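Local coordinates for protein Abbfa_003403 (Acinetobacter baumannii, PDB 4ZXH) that probably builds a peptide natural product as a four-domain nonribosomal peptide synthetase, with condensation, adenylation, peptidyl carrier and thioesterase domains carried on one chain, at residues A[280-285]-A[326-331]; A[259-264]-A[318-323]; A[303-308]-A[314-319]. One frame throughout, in Å; residues are numbered along the deposited sequence.

Interaction 1: residues A[280-285]-A[326-331]; sequences TPVAGR and QSLKHQ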
loop_
_atom_site.group_PDB
_atom_site.type_symbol
_atom_site.label_atom_id
_atom_site.label_comp_id
_atom_site.label_asym_id
_atom_site.label_seq_id
_atom_site.Cartn_x
_atom_site.Cartn_y
_atom_site.Cartn_z
ATOM N N THR A 280 -3.267 -2.400 23.571
ATOM C CA THR A 280 -3.957 -3.088 24.675
ATOM C C THR A 280 -5.135 -2.310 25.257
ATOM O O THR A 280 -4.943 -1.411 26.060
ATOM C CB THR A 280 -3.038 -3.372 25.869
ATOM O OG1 THR A 280 -1.814 -3.961 25.425
ATOM C CG2 THR A 280 -3.740 -4.333 26.819
ATOM N N PRO A 281 -6.352 -2.659 24.859
ATOM C CA PRO A 281 -7.590 -2.191 25.484
ATOM C C PRO A 281 -7.571 -2.190 27.006
ATOM O O PRO A 281 -7.115 -3.167 27.607
ATOM C CB PRO A 281 -8.612 -3.202 24.987
ATOM C CG PRO A 281 -8.141 -3.494 23.600
ATOM C CD PRO A 281 -6.620 -3.431 23.636
ATOM N N VAL A 282 -8.057 -1.107 27.610
ATOM C CA VAL A 282 -8.294 -1.078 29.041
ATOM C C VAL A 282 -9.788 -0.894 29.305
ATOM O O VAL A 282 -10.493 -0.262 28.514
ATOM C CB VAL A 282 -7.495 0.032 29.733
ATOM C CG1 VAL A 282 -6.026 -0.159 29.461
ATOM C CG2 VAL A 282 -7.961 1.406 29.272
ATOM N N ALA A 283 -10.255 -1.469 30.407
ATOM C CA ALA A 283 -11.667 -1.455 30.775
ATOM C C ALA A 283 -12.239 -0.041 30.826
ATOM O O ALA A 283 -13.367 0.196 30.392
ATOM C CB ALA A 283 -11.868 -2.157 32.131
ATOM N N GLY A 284 -11.467 0.886 31.381
ATOM C CA GLY A 284 -11.833 2.290 31.384
ATOM C C GLY A 284 -12.828 2.789 32.422
ATOM O O GLY A 284 -13.348 3.908 32.279
ATOM N N ARG A 285 -13.100 2.002 33.464
ATOM C CA ARG A 285 -14.078 2.439 34.468
ATOM C C ARG A 285 -13.411 2.649 35.827
ATOM O O ARG A 285 -13.606 1.868 36.770
ATOM C CB ARG A 285 -15.226 1.435 34.596
ATOM C CG ARG A 285 -15.804 0.998 33.272
ATOM C CD ARG A 285 -16.606 -0.279 33.414
ATOM N NE ARG A 285 -17.247 -0.674 32.162
ATOM C CZ ARG A 285 -18.561 -0.596 31.955
ATOM N NH1 ARG A 285 -19.356 -0.153 32.929
ATOM N NH2 ARG A 285 -19.084 -1.001 30.799
ATOM N N GLN A 326 3.513 2.701 33.984
ATOM C CA GLN A 326 3.549 4.126 33.672
ATOM C C GLN A 326 2.435 4.475 32.686
ATOM O O GLN A 326 1.742 5.477 32.858
ATOM C CB GLN A 326 4.920 4.542 33.110
ATOM C CG GLN A 326 6.060 4.422 34.110
ATOM C CD GLN A 326 5.904 5.350 35.307
ATOM O OE1 GLN A 326 5.630 6.541 35.153
ATOM N NE2 GLN A 326 6.060 4.799 36.509
ATOM N N SER A 327 2.253 3.632 31.673
ATOM C CA SER A 327 1.283 3.906 30.626
ATOM C C SER A 327 -0.149 3.904 31.178
ATOM O O SER A 327 -0.991 4.672 30.712
ATOM C CB SER A 327 1.420 2.892 29.487
ATOM O OG SER A 327 2.658 3.024 28.804
ATOM N N LEU A 328 -0.423 3.063 32.174
ATOM C CA LEU A 328 -1.768 3.009 32.763
ATOM C C LEU A 328 -2.096 4.280 33.557
ATOM O O LEU A 328 -3.264 4.599 33.745
ATOM C CB LEU A 328 -1.936 1.770 33.660
ATOM C CG LEU A 328 -1.830 0.421 32.933
ATOM C CD1 LEU A 328 -1.895 -0.751 33.885
ATOM C CD2 LEU A 328 -2.875 0.289 31.837
ATOM N N LYS A 329 -1.075 5.006 34.011
ATOM C CA LYS A 329 -1.285 6.328 34.618
ATOM C C LYS A 329 -1.999 7.287 33.649
ATOM O O LYS A 329 -2.849 8.072 34.045
ATOM C CB LYS A 329 0.048 6.955 35.060
ATOM C CG LYS A 329 0.749 6.296 36.268
ATOM C CD LYS A 329 2.013 7.084 36.651
ATOM C CE LYS A 329 2.763 6.492 37.845
ATOM N NZ LYS A 329 3.995 7.286 38.184
ATOM N N HIS A 330 -1.657 7.207 32.372
ATOM C CA HIS A 330 -2.152 8.172 31.408
ATOM C C HIS A 330 -3.193 7.571 30.478
ATOM O O HIS A 330 -3.279 7.945 29.306
ATOM C CB HIS A 330 -0.987 8.725 30.597
ATOM C CG HIS A 330 0.134 9.232 31.441
ATOM N ND1 HIS A 330 0.077 10.437 32.108
ATOM C CD2 HIS A 330 1.331 8.683 31.756
ATOM C CE1 HIS A 330 1.198 10.616 32.785
ATOM N NE2 HIS A 330 1.976 9.566 32.587
ATOM N N GLN A 331 -3.992 6.649 31.002
ATOM C CA GLN A 331 -4.938 5.919 30.168
ATOM C C GLN A 331 -6.203 6.724 29.908
ATOM O O GLN A 331 -7.043 6.313 29.112
ATOM C CB GLN A 331 -5.309 4.596 30.818
ATOM C CG GLN A 331 -6.379 4.739 31.867
ATOM C CD GLN A 331 -6.591 3.471 32.643
ATOM O OE1 GLN A 331 -5.666 2.958 33.278
ATOM N NE2 GLN A 331 -7.809 2.928 32.568
#
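Leu328, near the C-terminal end of helix 313-329, lays its CD2 methyl against CG1 of Val282 at 4.0 Å. The two aliphatic chains run past one another in opposite senses, a loose touch at the edge of the contact. Leucine suits this spot because its branch extends beyond the helix surface; with CG anti to the carbonyl carbon (chi1 -64°), the chain runs on to bring CD2 up to the loop. Both Leu328 and Val282 also touch Ile301, which widens the apolar patch. Beyond it, His330 fixes the chain to helix 197-205 through its ring stack with Phe201 and the bond from its ND1 to Ser198. Within the condensation domain, residues 280-285 open the long connection between the antiparallel strands 275-279 and 302-306. Pro281 there touches the bound phosphopantetheine, and Arg285 forms a salt bridge with Asp151, the aspartate of the HHxxxD signature of this family. Gln331 then reaches across with a chain extended beyond CG, and its amide end crosses the other branch of Val282 at a slant, CD lying 4.2 Å from CG2. Beta-branched Val282 thus offers one methyl to each partner. The same amide end also approaches the CA of Gly284, whose positive phi of 81° is a backbone shape that favours glycine.

Interaction 2: residues A[259-264]-A[318-323]; sequences VLSGFY and QQVQEQ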
loop_
_atom_site.group_PDB
_atom_site.type_symbol
_atom_site.label_atom_id
_atom_site.label_comp_id
_atom_site.label_asym_id
_atom_site.label_seq_id
_atom_site.Cartn_x
_atom_site.Cartn_y
_atom_site.Cartn_z
ATOM N N VAL A 259 2.601 -12.545 29.849
ATOM C CA VAL A 259 2.227 -13.043 28.544
ATOM C C VAL A 259 2.459 -11.960 27.507
ATOM O O VAL A 259 2.804 -12.240 26.359
ATOM C CB VAL A 259 0.757 -13.511 28.536
ATOM C CG1 VAL A 259 0.297 -13.890 27.127
ATOM C CG2 VAL A 259 0.571 -14.673 29.510
ATOM N N LEU A 260 2.286 -10.708 27.904
ATOM C CA LEU A 260 2.537 -9.614 26.968
ATOM C C LEU A 260 4.017 -9.619 26.600
ATOM O O LEU A 260 4.368 -9.522 25.425
ATOM C CB LEU A 260 2.119 -8.270 27.564
ATOM C CG LEU A 260 2.421 -7.041 26.708
ATOM C CD1 LEU A 260 1.678 -7.150 25.404
ATOM C CD2 LEU A 260 2.065 -5.753 27.428
ATOM N N SER A 261 4.879 -9.764 27.608
ATOM C CA SER A 261 6.320 -9.904 27.387
ATOM C C SER A 261 6.633 -11.020 26.397
ATOM O O SER A 261 7.417 -10.833 25.462
ATOM C CB SER A 261 7.044 -10.172 28.701
ATOM O OG SER A 261 6.993 -9.025 29.522
ATOM N N GLY A 262 6.014 -12.178 26.609
ATOM C CA GLY A 262 6.121 -13.284 25.680
ATOM C C GLY A 262 5.734 -12.890 24.262
ATOM O O GLY A 262 6.383 -13.306 23.308
ATOM N N PHE A 263 4.696 -12.066 24.124
ATOM C CA PHE A 263 4.203 -11.687 22.805
ATOM C C PHE A 263 5.202 -10.807 22.050
ATOM O O PHE A 263 5.479 -11.061 20.880
ATOM C CB PHE A 263 2.853 -10.978 22.919
ATOM C CG PHE A 263 2.028 -11.042 21.667
ATOM C CD1 PHE A 263 2.254 -12.038 20.727
ATOM C CD2 PHE A 263 1.007 -10.133 21.443
ATOM C CE1 PHE A 263 1.504 -12.114 19.580
ATOM C CE2 PHE A 263 0.238 -10.212 20.289
ATOM C CZ PHE A 263 0.494 -11.199 19.354
ATOM N N TYR A 264 5.740 -9.781 22.711
ATOM C CA TYR A 264 6.815 -8.972 22.126
ATOM C C TYR A 264 7.997 -9.845 21.685
ATOM O O TYR A 264 8.481 -9.731 20.560
ATOM C CB TYR A 264 7.327 -7.931 23.121
ATOM C CG TYR A 264 6.460 -6.714 23.318
ATOM C CD1 TYR A 264 6.319 -5.767 22.321
ATOM C CD2 TYR A 264 5.825 -6.491 24.527
ATOM C CE1 TYR A 264 5.551 -4.651 22.512
ATOM C CE2 TYR A 264 5.046 -5.380 24.725
ATOM C CZ TYR A 264 4.909 -4.466 23.718
ATOM O OH TYR A 264 4.132 -3.352 23.927
ATOM N N GLN A 318 10.371 -7.416 33.388
ATOM C CA GLN A 318 10.251 -6.309 34.340
ATOM C C GLN A 318 10.161 -4.961 33.604
ATOM O O GLN A 318 9.397 -4.073 33.996
ATOM C CB GLN A 318 11.423 -6.314 35.332
ATOM C CG GLN A 318 11.441 -7.544 36.255
ATOM C CD GLN A 318 12.544 -7.496 37.309
ATOM O OE1 GLN A 318 13.717 -7.268 37.000
ATOM N NE2 GLN A 318 12.167 -7.727 38.561
ATOM N N GLN A 319 10.931 -4.830 32.528
ATOM C CA GLN A 319 10.935 -3.627 31.695
ATOM C C GLN A 319 9.532 -3.348 31.134
ATOM O O GLN A 319 9.084 -2.199 31.078
ATOM C CB GLN A 319 11.977 -3.791 30.575
ATOM C CG GLN A 319 12.111 -2.658 29.565
ATOM C CD GLN A 319 13.386 -2.790 28.705
ATOM O OE1 GLN A 319 14.377 -3.418 29.126
ATOM N NE2 GLN A 319 13.354 -2.210 27.492
ATOM N N VAL A 320 8.826 -4.410 30.753
ATOM C CA VAL A 320 7.500 -4.259 30.167
ATOM C C VAL A 320 6.496 -3.901 31.250
ATOM O O VAL A 320 5.682 -2.993 31.083
ATOM C CB VAL A 320 7.049 -5.544 29.429
ATOM C CG1 VAL A 320 5.565 -5.507 29.130
ATOM C CG2 VAL A 320 7.857 -5.736 28.145
ATOM N N GLN A 321 6.570 -4.608 32.373
ATOM C CA GLN A 321 5.665 -4.342 33.476
ATOM C C GLN A 321 5.759 -2.876 33.891
ATOM O O GLN A 321 4.746 -2.248 34.198
ATOM C CB GLN A 321 5.967 -5.261 34.663
ATOM C CG GLN A 321 4.967 -5.139 35.794
ATOM C CD GLN A 321 3.559 -5.513 35.368
ATOM O OE1 GLN A 321 3.280 -6.670 35.039
ATOM N NE2 GLN A 321 2.665 -4.529 35.360
ATOM N N GLU A 322 6.972 -2.326 33.870
ATOM C CA GLU A 322 7.182 -0.935 34.252
ATOM C C GLU A 322 6.643 0.045 33.193
ATOM O O GLU A 322 6.049 1.063 33.538
ATOM C CB GLU A 322 8.672 -0.667 34.521
ATOM C CG GLU A 322 9.018 0.782 34.919
ATOM C CD GLU A 322 8.395 1.243 36.248
ATOM O OE1 GLU A 322 7.731 0.436 36.947
ATOM O OE2 GLU A 322 8.584 2.431 36.599
ATOM N N GLN A 323 6.830 -0.247 31.910
ATOM C CA GLN A 323 6.306 0.676 30.914
ATOM C C GLN A 323 4.793 0.541 30.859
ATOM O O GLN A 323 4.083 1.489 30.535
ATOM C CB GLN A 323 6.931 0.440 29.538
ATOM C CG GLN A 323 6.576 1.520 28.549
ATOM C CD GLN A 323 7.384 1.425 27.285
ATOM O OE1 GLN A 323 8.569 1.078 27.320
ATOM N NE2 GLN A 323 6.748 1.729 26.146
#
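Val320 sets its forked side chain over Ser261, with CB 3.5 Å from the serine OG, and spreads its two methyls to the residues on both sides of that serine along the partner helix. CG1, anti to the backbone N (chi1 166°), meets CD2 of Leu260 at 3.9 Å, the two chains running at a slant to each other. CG2 takes the other direction and comes within 4.2 Å of CD2 on the Tyr264 ring, which it approaches at an oblique angle. A short branched residue is apt here: it touches three different neighbours while the CA atoms of Ser261 and Val320 stay 6.4 Å apart. Ser261 is small and adds little bulk beneath the valine, while its hydroxyl, though buried among carbon atoms, is satisfied by a hydrogen bond to the carbonyl of Gly257 one turn back in its own helix. The arrangement is a crossing of two long helices of the condensation domain, 255-271 and 313-329, whose short segments pass with their axes 9.4 Å apart and at 113°. Condensation domains are built from two halves that each resemble chloramphenicol acetyltransferase, consistent with the CoA-acyltransferase clan of this one. Both helices pack against the two-stranded antiparallel sheet of 275-279 and 302-306, where Leu260 carries the apolar surface on to Ile278 and to Met358 of strand 356-360, which suits a long aliphatic residue. Tyr264 has a double character: its ring belongs to this apolar layer and rests on Met305, whereas its OH is hydrogen-bonded to the carbonyl oxygen of Ile303.

Interaction 3: residues A[303-308]-A[314-319]; sequences IHMDID and RQFTQQ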
loop_
_atom_site.group_PDB
_atom_site.type_symbol
_atom_site.label_atom_id
_atom_site.label_comp_id
_atom_site.label_asym_id
_atom_site.label_seq_id
_atom_site.Cartn_x
_atom_site.Cartn_y
_atom_site.Cartn_z
ATOM N N ILE A 303 1.418 0.427 23.358
ATOM C CA ILE A 303 2.687 0.289 24.061
ATOM C C ILE A 303 3.815 0.041 23.072
ATOM O O ILE A 303 3.893 -1.026 22.453
ATOM C CB ILE A 303 2.665 -0.857 25.073
ATOM C CG1 ILE A 303 1.439 -0.769 25.983
ATOM C CG2 ILE A 303 3.932 -0.853 25.870
ATOM C CD1 ILE A 303 1.324 0.537 26.680
ATOM N N HIS A 304 4.686 1.029 22.916
ATOM C CA HIS A 304 5.830 0.899 22.022
ATOM C C HIS A 304 7.061 0.535 22.849
ATOM O O HIS A 304 7.506 1.330 23.682
ATOM C CB HIS A 304 6.031 2.198 21.234
ATOM C CG HIS A 304 7.334 2.282 20.500
ATOM N ND1 HIS A 304 7.972 3.482 20.267
ATOM C CD2 HIS A 304 8.116 1.325 19.946
ATOM C CE1 HIS A 304 9.096 3.259 19.608
ATOM N NE2 HIS A 304 9.208 1.959 19.401
ATOM N N MET A 305 7.577 -0.678 22.638
ATOM C CA MET A 305 8.758 -1.188 23.345
ATOM C C MET A 305 9.984 -1.130 22.453
ATOM O O MET A 305 9.927 -1.504 21.287
ATOM C CB MET A 305 8.566 -2.646 23.798
ATOM C CG MET A 305 7.525 -2.906 24.893
ATOM S SD MET A 305 7.991 -2.319 26.517
ATOM C CE MET A 305 9.674 -2.936 26.607
ATOM N N ASP A 306 11.103 -0.683 23.000
ATOM C CA ASP A 306 12.358 -0.849 22.294
ATOM C C ASP A 306 13.030 -2.083 22.864
ATOM O O ASP A 306 13.577 -2.034 23.961
ATOM C CB ASP A 306 13.245 0.386 22.434
ATOM C CG ASP A 306 14.399 0.393 21.446
ATOM O OD1 ASP A 306 14.667 -0.661 20.832
ATOM O OD2 ASP A 306 15.032 1.454 21.271
ATOM N N ILE A 307 12.948 -3.198 22.139
ATOM C CA ILE A 307 13.602 -4.440 22.555
ATOM C C ILE A 307 15.107 -4.303 22.569
ATOM O O ILE A 307 15.704 -3.861 21.586
ATOM C CB ILE A 307 13.285 -5.626 21.634
ATOM C CG1 ILE A 307 11.789 -5.731 21.372
ATOM C CG2 ILE A 307 13.819 -6.922 22.242
ATOM C CD1 ILE A 307 11.013 -5.963 22.592
ATOM N N ASP A 308 15.705 -4.688 23.691
ATOM C CA ASP A 308 17.144 -4.850 23.793
ATOM C C ASP A 308 17.454 -6.349 23.921
ATOM O O ASP A 308 17.275 -6.928 24.990
ATOM C CB ASP A 308 17.666 -4.058 24.997
ATOM C CG ASP A 308 19.161 -4.214 25.216
ATOM O OD1 ASP A 308 19.896 -4.624 24.285
ATOM O OD2 ASP A 308 19.597 -3.919 26.349
ATOM N N ARG A 314 13.971 -12.132 32.399
ATOM C CA ARG A 314 13.571 -11.558 33.676
ATOM C C ARG A 314 13.610 -10.048 33.548
ATOM O O ARG A 314 12.599 -9.366 33.722
ATOM C CB ARG A 314 14.482 -12.020 34.816
ATOM C CG ARG A 314 14.214 -11.309 36.143
ATOM C CD ARG A 314 15.160 -11.765 37.244
ATOM N NE ARG A 314 15.157 -13.219 37.414
ATOM C CZ ARG A 314 14.449 -13.879 38.329
ATOM N NH1 ARG A 314 13.664 -13.226 39.179
ATOM N NH2 ARG A 314 14.523 -15.203 38.393
ATOM N N GLN A 315 14.787 -9.539 33.220
ATOM C CA GLN A 315 14.985 -8.113 33.081
ATOM C C GLN A 315 13.963 -7.488 32.134
ATOM O O GLN A 315 13.290 -6.523 32.487
ATOM C CB GLN A 315 16.408 -7.836 32.599
ATOM C CG GLN A 315 17.474 -8.223 33.615
ATOM C CD GLN A 315 18.877 -8.007 33.088
ATOM O OE1 GLN A 315 19.126 -8.119 31.885
ATOM N NE2 GLN A 315 19.803 -7.684 33.987
ATOM N N PHE A 316 13.825 -8.065 30.947
ATOM C CA PHE A 316 12.901 -7.544 29.944
ATOM C C PHE A 316 11.428 -7.621 30.371
ATOM O O PHE A 316 10.656 -6.697 30.116
ATOM C CB PHE A 316 13.090 -8.286 28.625
ATOM C CG PHE A 316 12.080 -7.920 27.587
ATOM C CD1 PHE A 316 12.173 -6.713 26.913
ATOM C CD2 PHE A 316 11.028 -8.774 27.291
ATOM C CE1 PHE A 316 11.239 -6.361 25.969
ATOM C CE2 PHE A 316 10.090 -8.427 26.339
ATOM C CZ PHE A 316 10.194 -7.216 25.678
ATOM N N THR A 317 11.028 -8.721 30.999
ATOM C CA THR A 317 9.668 -8.822 31.521
ATOM C C THR A 317 9.398 -7.692 32.519
ATOM O O THR A 317 8.335 -7.070 32.487
ATOM C CB THR A 317 9.408 -10.166 32.212
ATOM O OG1 THR A 317 9.646 -11.239 31.295
ATOM C CG2 THR A 317 7.983 -10.232 32.668
ATOM N N GLN A 318 10.371 -7.416 33.388
ATOM C CA GLN A 318 10.251 -6.309 34.340
ATOM C C GLN A 318 10.161 -4.961 33.604
ATOM O O GLN A 318 9.397 -4.073 33.996
ATOM C CB GLN A 318 11.423 -6.314 35.332
ATOM C CG GLN A 318 11.441 -7.544 36.255
ATOM C CD GLN A 318 12.544 -7.496 37.309
ATOM O OE1 GLN A 318 13.717 -7.268 37.000
ATOM N NE2 GLN A 318 12.167 -7.727 38.561
ATOM N N GLN A 319 10.931 -4.830 32.528
ATOM C CA GLN A 319 10.935 -3.627 31.695
ATOM C C GLN A 319 9.532 -3.348 31.134
ATOM O O GLN A 319 9.084 -2.199 31.078
ATOM C CB GLN A 319 11.977 -3.791 30.575
ATOM C CG GLN A 319 12.111 -2.658 29.565
ATOM C CD GLN A 319 13.386 -2.790 28.705
ATOM O OE1 GLN A 319 14.377 -3.418 29.126
ATOM N NE2 GLN A 319 13.354 -2.210 27.492
#
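Met305 reaches from strand 302-306 toward helix 313-329, and its CE methyl touches two residues of that helix, 3.8 Å from CE1 of Phe316 and 3.8 Å from CG of Gln319. The flexible thioether chain, bent at chi2 and chi3, folds the methyl against both. Asp306 directs its CB away from the helix and takes part through its backbone: its O lies 3.5 Å from Gln319 NE2, brought there by an extended glutamine chain whose aliphatic part passes Met305. Ile307, just past the strand, brings CD1 obliquely onto the Phe316 ring, 3.4 Å from CZ. With CG anti to its own backbone N (chi1 174°), Phe316 projects its broad apolar ring toward both residues. Chain direction reverses between strand 303-306 and helix 314-319, which run at 150° with axes 10.8 Å apart: a strand followed by a helix that folds back beside it. Phe316 also touches Val265 of helix 255-271, and Ile307 rests on Leu276, so the contact lies where both helices meet the sheet of strands 275-279 and 302-306.

All three contacts lie in the condensation domain and share helix 313-329: interaction 3 uses its first turns, interaction 2 its middle and interaction 1 its C-terminal end. Interactions 2 and 3 have centres about 5 Å apart and form one buried core, in which Gln323 NE2 probably bonds to His304 O. Interaction 1 lies at the surface, its centre about 15 Å from that of interaction 2 and 18 Å from that of interaction 3. Along the chain, helix 255-271 comes first, then loop 280-285, strand 302-306 and the common helix. The helix thus connects the domain's interior with the loop that touches phosphopantetheine.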